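Local coordinates for pesticidal crystal protein Cry2Aa (PDB 1I5P) that kills the larvae of certain flies and moths by binding to their midgut epithelial cells and promoting colloid-osmotic lysis, at residues 369-383 against 411-424. Residues are numbered along the deposited sequence; the frame is centred on the assembly and turned at random.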
# COMPACT_ATOMS: atom_id res chain seq x y z
N LEU A 369 -0.33 -12.96 -15.10
CA LEU A 369 -1.15 -11.75 -15.05
C LEU A 369 -2.62 -12.11 -15.21
O LEU A 369 -3.51 -11.36 -14.80
CB LEU A 369 -0.74 -10.76 -16.14
CG LEU A 369 0.64 -10.10 -16.02
CD1 LEU A 369 0.81 -9.08 -17.13
CD2 LEU A 369 0.78 -9.43 -14.65
N SER A 370 -2.88 -13.28 -15.81
CA SER A 370 -4.26 -13.72 -16.00
C SER A 370 -4.84 -14.30 -14.71
O SER A 370 -5.99 -14.03 -14.36
CB SER A 370 -4.34 -14.76 -17.12
OG SER A 370 -3.82 -16.01 -16.68
N THR A 371 -4.04 -15.09 -13.99
CA THR A 371 -4.49 -15.68 -12.73
C THR A 371 -3.42 -15.50 -11.66
O THR A 371 -2.77 -16.45 -11.25
CB THR A 371 -4.80 -17.18 -12.87
OG1 THR A 371 -3.60 -17.90 -13.16
CG2 THR A 371 -5.81 -17.41 -13.99
N PRO A 372 -3.23 -14.25 -11.21
CA PRO A 372 -2.23 -13.97 -10.19
C PRO A 372 -2.58 -14.57 -8.83
O PRO A 372 -3.73 -14.95 -8.58
CB PRO A 372 -2.23 -12.45 -10.12
CG PRO A 372 -3.69 -12.14 -10.37
CD PRO A 372 -3.98 -13.03 -11.56
N PHE A 373 -1.58 -14.65 -7.96
CA PHE A 373 -1.78 -15.17 -6.62
C PHE A 373 -2.49 -14.07 -5.84
O PHE A 373 -2.23 -12.88 -6.07
CB PHE A 373 -0.43 -15.46 -5.96
CG PHE A 373 0.26 -16.68 -6.49
CD1 PHE A 373 1.47 -16.57 -7.16
CD2 PHE A 373 -0.29 -17.95 -6.30
CE1 PHE A 373 2.13 -17.70 -7.63
CE2 PHE A 373 0.36 -19.09 -6.76
CZ PHE A 373 1.57 -18.97 -7.43
N VAL A 374 -3.39 -14.44 -4.93
CA VAL A 374 -4.11 -13.45 -4.12
C VAL A 374 -4.19 -13.85 -2.64
O VAL A 374 -4.35 -13.00 -1.77
CB VAL A 374 -5.55 -13.20 -4.65
CG1 VAL A 374 -5.49 -12.49 -6.00
CG2 VAL A 374 -6.32 -14.51 -4.79
N ARG A 375 -4.04 -15.14 -2.37
CA ARG A 375 -4.14 -15.63 -1.00
C ARG A 375 -2.99 -16.56 -0.63
O ARG A 375 -2.57 -17.39 -1.44
CB ARG A 375 -5.49 -16.34 -0.84
CG ARG A 375 -5.86 -16.73 0.58
CD ARG A 375 -7.22 -17.44 0.59
NE ARG A 375 -8.34 -16.56 0.23
CZ ARG A 375 -9.06 -15.87 1.11
NH1 ARG A 375 -8.79 -15.96 2.40
NH2 ARG A 375 -10.09 -15.13 0.70
N SER A 376 -2.49 -16.44 0.60
CA SER A 376 -1.39 -17.29 1.07
C SER A 376 -1.63 -17.85 2.47
O SER A 376 -2.38 -17.27 3.26
CB SER A 376 -0.08 -16.50 1.07
OG SER A 376 -0.13 -15.46 2.03
N TRP A 377 -0.99 -18.98 2.76
CA TRP A 377 -1.04 -19.64 4.06
C TRP A 377 0.43 -19.77 4.46
O TRP A 377 1.20 -20.45 3.78
CB TRP A 377 -1.67 -21.03 3.96
CG TRP A 377 -3.15 -21.00 3.68
CD1 TRP A 377 -4.15 -21.10 4.59
CD2 TRP A 377 -3.77 -20.86 2.40
NE1 TRP A 377 -5.37 -21.02 3.97
CE2 TRP A 377 -5.17 -20.87 2.62
CE3 TRP A 377 -3.29 -20.72 1.09
CZ2 TRP A 377 -6.09 -20.75 1.58
CZ3 TRP A 377 -4.21 -20.59 0.05
CH2 TRP A 377 -5.59 -20.61 0.30
N LEU A 378 0.82 -19.12 5.55
CA LEU A 378 2.21 -19.13 5.97
C LEU A 378 2.46 -19.60 7.39
O LEU A 378 3.61 -19.64 7.85
CB LEU A 378 2.77 -17.72 5.81
CG LEU A 378 2.49 -17.05 4.47
CD1 LEU A 378 2.72 -15.54 4.57
CD2 LEU A 378 3.38 -17.67 3.40
N ASP A 379 1.39 -19.96 8.09
CA ASP A 379 1.49 -20.41 9.48
C ASP A 379 2.21 -21.74 9.65
O ASP A 379 2.27 -22.56 8.73
CB ASP A 379 0.09 -20.54 10.10
CG ASP A 379 -0.60 -19.19 10.27
OD1 ASP A 379 0.02 -18.14 9.99
OD2 ASP A 379 -1.77 -19.19 10.70
N SER A 380 2.77 -21.93 10.84
CA SER A 380 3.46 -23.16 11.20
C SER A 380 2.75 -23.62 12.47
O SER A 380 1.99 -22.86 13.07
CB SER A 380 4.93 -22.91 11.52
OG SER A 380 5.06 -22.21 12.74
N GLY A 381 3.00 -24.86 12.87
CA GLY A 381 2.37 -25.37 14.08
C GLY A 381 2.75 -26.80 14.42
O GLY A 381 3.47 -27.48 13.67
N THR A 382 2.26 -27.27 15.56
CA THR A 382 2.55 -28.62 15.98
C THR A 382 1.28 -29.33 16.41
O THR A 382 0.52 -28.81 17.22
CB THR A 382 3.53 -28.65 17.17
OG1 THR A 382 4.74 -27.97 16.81
CG2 THR A 382 3.87 -30.08 17.56
N ASP A 383 1.04 -30.50 15.83
CA ASP A 383 -0.13 -31.28 16.19
C ASP A 383 0.35 -32.44 17.06
O ASP A 383 1.41 -33.01 16.82
CB ASP A 383 -0.82 -31.86 14.95
CG ASP A 383 -1.32 -30.79 14.00
OD1 ASP A 383 -1.78 -29.73 14.47
OD2 ASP A 383 -1.25 -31.02 12.77
N ALA A 411 -2.86 -26.37 2.96
CA ALA A 411 -3.25 -25.11 3.58
C ALA A 411 -4.00 -25.31 4.89
O ALA A 411 -4.79 -26.24 5.03
CB ALA A 411 -4.13 -24.31 2.62
N ARG A 412 -3.72 -24.43 5.84
CA ARG A 412 -4.35 -24.44 7.15
C ARG A 412 -3.86 -23.23 7.93
O ARG A 412 -2.87 -22.60 7.56
CB ARG A 412 -4.02 -25.74 7.91
CG ARG A 412 -2.54 -26.05 8.05
CD ARG A 412 -2.33 -27.41 8.74
NE ARG A 412 -2.83 -27.42 10.12
CZ ARG A 412 -2.65 -28.42 10.98
NH1 ARG A 412 -1.97 -29.50 10.61
NH2 ARG A 412 -3.12 -28.34 12.22
N GLY A 413 -4.57 -22.89 9.00
CA GLY A 413 -4.20 -21.73 9.80
C GLY A 413 -4.72 -20.47 9.13
O GLY A 413 -5.56 -20.56 8.23
N ASN A 414 -4.25 -19.31 9.55
CA ASN A 414 -4.72 -18.06 8.95
C ASN A 414 -4.26 -17.93 7.51
O ASN A 414 -3.11 -18.23 7.19
CB ASN A 414 -4.19 -16.84 9.70
CG ASN A 414 -4.71 -16.74 11.12
OD1 ASN A 414 -5.87 -17.01 11.39
ND2 ASN A 414 -3.83 -16.32 12.03
N SER A 415 -5.15 -17.47 6.64
CA SER A 415 -4.78 -17.24 5.25
C SER A 415 -4.66 -15.72 5.14
O SER A 415 -5.36 -14.98 5.84
CB SER A 415 -5.86 -17.75 4.28
OG SER A 415 -6.91 -16.82 4.15
N ASN A 416 -3.75 -15.26 4.29
CA ASN A 416 -3.53 -13.84 4.11
C ASN A 416 -4.13 -13.38 2.80
O ASN A 416 -3.81 -13.90 1.73
CB ASN A 416 -2.03 -13.56 4.17
CG ASN A 416 -1.38 -14.21 5.37
OD1 ASN A 416 -1.61 -13.80 6.51
ND2 ASN A 416 -0.58 -15.25 5.13
N TYR A 417 -5.01 -12.39 2.89
CA TYR A 417 -5.70 -11.88 1.71
C TYR A 417 -6.41 -10.58 2.07
O TYR A 417 -6.88 -10.42 3.20
CB TYR A 417 -6.73 -12.91 1.25
CG TYR A 417 -7.74 -12.38 0.26
CD1 TYR A 417 -7.43 -12.26 -1.09
CD2 TYR A 417 -9.01 -11.96 0.69
CE1 TYR A 417 -8.33 -11.73 -2.00
CE2 TYR A 417 -9.93 -11.43 -0.22
CZ TYR A 417 -9.58 -11.31 -1.55
OH TYR A 417 -10.46 -10.75 -2.45
N PHE A 418 -6.49 -9.66 1.12
CA PHE A 418 -7.18 -8.39 1.32
C PHE A 418 -7.92 -8.06 0.03
O PHE A 418 -7.35 -8.19 -1.06
CB PHE A 418 -6.19 -7.26 1.66
CG PHE A 418 -5.28 -7.58 2.81
CD1 PHE A 418 -4.06 -8.22 2.60
CD2 PHE A 418 -5.65 -7.25 4.12
CE1 PHE A 418 -3.22 -8.52 3.68
CE2 PHE A 418 -4.82 -7.55 5.20
CZ PHE A 418 -3.60 -8.19 4.98
N PRO A 419 -9.19 -7.62 0.12
CA PRO A 419 -10.00 -7.28 -1.06
C PRO A 419 -9.26 -6.33 -1.99
O PRO A 419 -8.66 -5.36 -1.53
CB PRO A 419 -11.25 -6.63 -0.44
CG PRO A 419 -11.39 -7.40 0.83
CD PRO A 419 -9.97 -7.39 1.36
N ASP A 420 -9.31 -6.63 -3.28
CA ASP A 420 -8.65 -5.82 -4.32
C ASP A 420 -7.12 -5.79 -4.22
O ASP A 420 -6.46 -5.03 -4.93
CB ASP A 420 -9.20 -4.39 -4.30
CG ASP A 420 -10.68 -4.34 -4.68
OD1 ASP A 420 -11.04 -4.82 -5.78
OD2 ASP A 420 -11.48 -3.82 -3.87
N TYR A 421 -6.57 -6.62 -3.35
CA TYR A 421 -5.12 -6.70 -3.23
C TYR A 421 -4.66 -8.00 -3.85
O TYR A 421 -5.29 -9.05 -3.67
CB TYR A 421 -4.66 -6.69 -1.76
CG TYR A 421 -4.59 -5.32 -1.13
CD1 TYR A 421 -5.76 -4.64 -0.76
CD2 TYR A 421 -3.36 -4.71 -0.86
CE1 TYR A 421 -5.70 -3.41 -0.13
CE2 TYR A 421 -3.30 -3.47 -0.23
CZ TYR A 421 -4.47 -2.83 0.13
OH TYR A 421 -4.42 -1.60 0.75
N PHE A 422 -3.57 -7.93 -4.61
CA PHE A 422 -3.02 -9.12 -5.23
C PHE A 422 -1.65 -9.37 -4.63
O PHE A 422 -0.98 -8.45 -4.16
CB PHE A 422 -2.84 -8.92 -6.75
CG PHE A 422 -4.12 -8.64 -7.48
CD1 PHE A 422 -4.59 -7.34 -7.61
CD2 PHE A 422 -4.86 -9.68 -8.04
CE1 PHE A 422 -5.78 -7.07 -8.29
CE2 PHE A 422 -6.05 -9.42 -8.72
CZ PHE A 422 -6.51 -8.11 -8.85
N ILE A 423 -1.24 -10.64 -4.61
CA ILE A 423 0.08 -10.95 -4.10
C ILE A 423 0.99 -10.69 -5.30
O ILE A 423 1.13 -11.53 -6.17
CB ILE A 423 0.19 -12.42 -3.66
CG1 ILE A 423 -0.67 -12.64 -2.41
CG2 ILE A 423 1.64 -12.77 -3.37
CD1 ILE A 423 -0.74 -14.09 -1.96
N ARG A 424 1.57 -9.49 -5.35
CA ARG A 424 2.45 -9.12 -6.45
C ARG A 424 3.90 -9.52 -6.24
O ARG A 424 4.73 -9.36 -7.13
CB ARG A 424 2.36 -7.61 -6.70
CG ARG A 424 1.00 -7.17 -7.26
CD ARG A 424 0.67 -7.89 -8.57
NE ARG A 424 -0.64 -7.50 -9.07
CZ ARG A 424 -1.26 -8.08 -10.09
NH1 ARG A 424 -0.69 -9.09 -10.73
NH2 ARG A 424 -2.46 -7.66 -10.45
O HOH W 1 -2.61 -9.37 -12.94
O HOH W 2 0.88 -13.28 -8.49
O HOH W 3 -4.49 -10.29 -1.34
O HOH W 4 -0.50 -17.31 7.22
O HOH W 5 -1.40 -20.45 7.38
O HOH W 6 -1.26 -15.99 10.71
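Ile423 lays its CD1 methyl against the backbone of strand 373-377, 3.5 Å from Val374 C; CG1, anti to the carbonyl carbon (chi1 -69°), carries it over the Val374-Arg375 peptide, and an unbranched apolar end suits a place against backbone. Phe422 turns its ring elsewhere, where CD2 meets Val374 CG1 and Pro372 CG. Trp377 offers a broad indole gripped on its two faces: Ala411 CB sits over the centre of one, 3.5 Å from the five-membered ring centroid, and Ser415 CB over the other. Both partners are small enough to lie close.

Ser415 turns its OG to Arg375 NH1 (2.7 Å), in the guanidinium plane, while that guanidinium lies flat on the Tyr417 ring, the planes 22° apart. The long chain of Arg375, bent at chi3 (-67°), lets one flat group stack and donate at its edge; NH1 also salt-bridges Asp45. Antiparallel bonds pair Ser376 with Asn416, and Asn416 ND2 adds one to Ser376 OG, which also bonds Ser466. Asp379 OD2 takes the Asn414 N-H from above the carboxylate plane (2.7 Å), beside Gly413, whose positive phi suits glycine. Farther out, Arg412 meets Asp383 end-on, NH1 to OD2 and NH2 to OD1, in a nearly coplanar salt bridge.

Within the middle domain, strand 373-377 runs between 397-400 and the short edge strand 415-416, with a classic bulge where Val374 and Arg375 face Gln399. After the type II turn from Phe418 to Tyr421, strand 422-430 joins another sheet beside 462-469, while Phe418 and Tyr421 pack on helix 238-259, linking this region to the N-terminal helical domain.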